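Local coordinates for protein transcriptional regulator, GntR family (Thermotoga maritima, PDB 3SXM) that probably acts as a DNA-binding, metal-binding transcriptional regulator of the GntR family, represented here by its metal-free, all-helical FCD domain, at residues A31-L36 with H63-R68. The protein carries 3 engineered substitutions. Sequence-based numbering, arbitrary orientation. Where two conformers were deposited one is given.
Sequences AGSEEL and HKLFIR. With BCT (bicarbonate ion), chain C.
At the N-terminus of helix 34-44, in the all-helical FCD domain, Leu65 of helix 51-68 packs against the first turn and its N-cap, Ser33. Leu65 supplies nearly all of the contact from its helix. With CG anti to the backbone N (chi1 167°), its isopropyl end reaches toward the start of helix 34-44, and CD2 lies 3.8 Å from both CA and CB of Leu36. The two leucine side chains cross at about a right angle, and CD1 of Leu36 also closes on CD2 of Leu65. Glu35 runs past Leu65 in the opposite direction and offers its aliphatic part: CG is 4.0 Å from Leu65 CD2, while the bend at chi2 (80°) turns the carboxylate aside, where OE1 forms a salt bridge with Arg61. Ser33 OG sits 3.7 Å from Leu65 CD2. This hydroxyl accepts a weak capping bond from Leu36 N (3.3 Å) and is also hydrogen-bonded to Ile30 O, so its polar needs are met although it adjoins a methyl group. The same helix start binds a bicarbonate, probably from the crystallisation liquor: Glu34 N donates to O1 (2.9 Å, 166°) and Glu35 N to O3 (3.1 Å), consistent with the tendency of anions to settle at the N-terminal end of a helix. On the side facing helix 96-111, Leu36 and Phe66 both touch Ile110. Two residues before Leu65, His63, a zinc ligand in another structure of this protein, is hydrogen-bonded to His103 and meets the ring of His125, with helices 5-25 and 73-90 packed around this part of the helix.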
loop_
_atom_site.group_PDB
_atom_site.type_symbol
_atom_site.label_atom_id
_atom_site.label_comp_id
_atom_site.label_asym_id
_atom_site.label_seq_id
_atom_site.Cartn_x
_atom_site.Cartn_y
_atom_site.Cartn_z
ATOM N N ALA A 31 5.258 16.642 -7.604
ATOM C CA ALA A 31 4.880 17.957 -8.121
ATOM C C ALA A 31 6.027 18.679 -8.770
ATOM O O ALA A 31 5.823 19.458 -9.714
ATOM C CB ALA A 31 4.307 18.836 -7.039
ATOM N N GLY A 32 7.232 18.470 -8.259
ATOM C CA GLY A 32 8.377 19.183 -8.806
ATOM C C GLY A 32 9.154 18.445 -9.901
ATOM O O GLY A 32 10.181 18.980 -10.401
ATOM N N SER A 33 8.676 17.269 -10.316
ATOM C CA SER A 33 9.396 16.448 -11.268
ATOM C C SER A 33 9.217 16.946 -12.712
ATOM O O SER A 33 8.136 17.431 -13.096
ATOM C CB SER A 33 8.987 15.005 -11.180
ATOM O OG SER A 33 7.682 14.856 -11.580
ATOM N N GLU A 34 10.291 16.865 -13.479
ATOM C CA GLU A 34 10.246 17.240 -14.898
ATOM C C GLU A 34 9.372 16.246 -15.622
ATOM O O GLU A 34 8.631 16.655 -16.565
ATOM C CB GLU A 34 11.648 17.262 -15.469
ATOM C CG GLU A 34 12.510 18.347 -14.833
ATOM C CD GLU A 34 13.933 18.391 -15.378
ATOM O OE1 GLU A 34 14.320 17.493 -16.158
ATOM O OE2 GLU A 34 14.651 19.354 -15.035
ATOM N N GLU A 35 9.381 14.983 -15.193
ATOM C CA GLU A 35 8.607 13.953 -15.885
ATOM C C GLU A 35 7.132 14.308 -15.847
ATOM O O GLU A 35 6.437 14.147 -16.849
ATOM C CB GLU A 35 8.839 12.573 -15.239
ATOM C CG GLU A 35 7.856 11.421 -15.619
ATOM C CD GLU A 35 8.190 10.792 -16.946
ATOM O OE1 GLU A 35 8.947 11.442 -17.680
ATOM O OE2 GLU A 35 7.711 9.668 -17.265
ATOM N N LEU A 36 6.647 14.823 -14.738
ATOM C CA LEU A 36 5.231 15.145 -14.608
ATOM C C LEU A 36 4.843 16.164 -15.661
ATOM O O LEU A 36 3.793 16.055 -16.297
ATOM C CB LEU A 36 4.936 15.704 -13.227
ATOM C CG LEU A 36 3.480 15.999 -12.909
ATOM C CD1 LEU A 36 2.665 14.743 -12.902
ATOM C CD2 LEU A 36 3.262 16.827 -11.618
ATOM N N HIS A 63 1.331 6.869 -13.760
ATOM C CA HIS A 63 1.108 6.039 -12.569
ATOM C C HIS A 63 2.425 5.455 -12.077
ATOM O O HIS A 63 2.645 5.419 -10.840
ATOM C CB HIS A 63 0.037 4.997 -12.833
ATOM C CG HIS A 63 -1.301 5.614 -13.060
ATOM N ND1 HIS A 63 -2.193 5.910 -12.048
ATOM C CD2 HIS A 63 -1.876 6.070 -14.207
ATOM C CE1 HIS A 63 -3.250 6.521 -12.553
ATOM N NE2 HIS A 63 -3.070 6.612 -13.861
ATOM N N LYS A 64 3.319 5.062 -12.959
ATOM C CA LYS A 64 4.677 4.629 -12.541
ATOM C C LYS A 64 5.457 5.771 -11.916
ATOM O O LYS A 64 6.279 5.472 -11.031
ATOM C CB LYS A 64 5.454 3.997 -13.681
ATOM C CG LYS A 64 4.936 2.620 -13.972
ATOM C CD LYS A 64 5.722 1.925 -15.035
ATOM C CE LYS A 64 5.433 0.416 -15.034
ATOM N NZ LYS A 64 6.160 -0.220 -16.165
ATOM N N LEU A 65 5.246 7.031 -12.322
ATOM C CA LEU A 65 5.971 8.176 -11.735
ATOM C C LEU A 65 5.614 8.285 -10.270
ATOM O O LEU A 65 6.498 8.554 -9.410
ATOM C CB LEU A 65 5.590 9.514 -12.458
ATOM C CG LEU A 65 6.032 10.808 -11.749
ATOM C CD1 LEU A 65 7.474 10.904 -11.650
ATOM C CD2 LEU A 65 5.450 11.997 -12.474
ATOM N N PHE A 66 4.364 8.088 -9.927
ATOM C CA PHE A 66 3.923 8.271 -8.518
ATOM C C PHE A 66 4.731 7.283 -7.678
ATOM O O PHE A 66 5.249 7.618 -6.606
ATOM C CB PHE A 66 2.437 8.001 -8.349
ATOM C CG PHE A 66 1.525 8.967 -9.099
ATOM C CD1 PHE A 66 1.930 10.230 -9.465
ATOM C CD2 PHE A 66 0.256 8.548 -9.462
ATOM C CE1 PHE A 66 1.076 11.104 -10.174
ATOM C CE2 PHE A 66 -0.587 9.441 -10.150
ATOM C CZ PHE A 66 -0.161 10.674 -10.472
ATOM N N ILE A 67 4.819 6.071 -8.172
ATOM C CA ILE A 67 5.510 4.971 -7.440
ATOM C C ILE A 67 7.011 5.270 -7.364
ATOM O O ILE A 67 7.650 5.154 -6.275
ATOM C CB ILE A 67 5.256 3.651 -8.130
ATOM C CG1 ILE A 67 3.766 3.299 -8.104
ATOM C CG2 ILE A 67 6.131 2.514 -7.562
ATOM C CD1 ILE A 67 3.192 2.913 -6.746
ATOM N N ARG A 68 7.596 5.673 -8.491
ATOM C CA ARG A 68 9.028 5.908 -8.590
ATOM C C ARG A 68 9.484 7.022 -7.642
ATOM O O ARG A 68 10.589 6.943 -7.094
ATOM C CB ARG A 68 9.421 6.199 -10.055
ATOM C CG ARG A 68 10.843 6.642 -10.274
ATOM C CD ARG A 68 11.843 5.591 -10.032
ATOM N NE ARG A 68 11.779 4.498 -10.997
ATOM C CZ ARG A 68 12.642 3.492 -11.026
ATOM N NH1 ARG A 68 13.635 3.450 -10.157
ATOM N NH2 ARG A 68 12.520 2.540 -11.935
HETATM C C BCT C . 12.561 14.239 -12.592
HETATM O O1 BCT C . 12.606 15.484 -12.286
HETATM O O2 BCT C . 12.793 13.391 -11.531
HETATM O O3 BCT C . 11.557 13.744 -13.418
#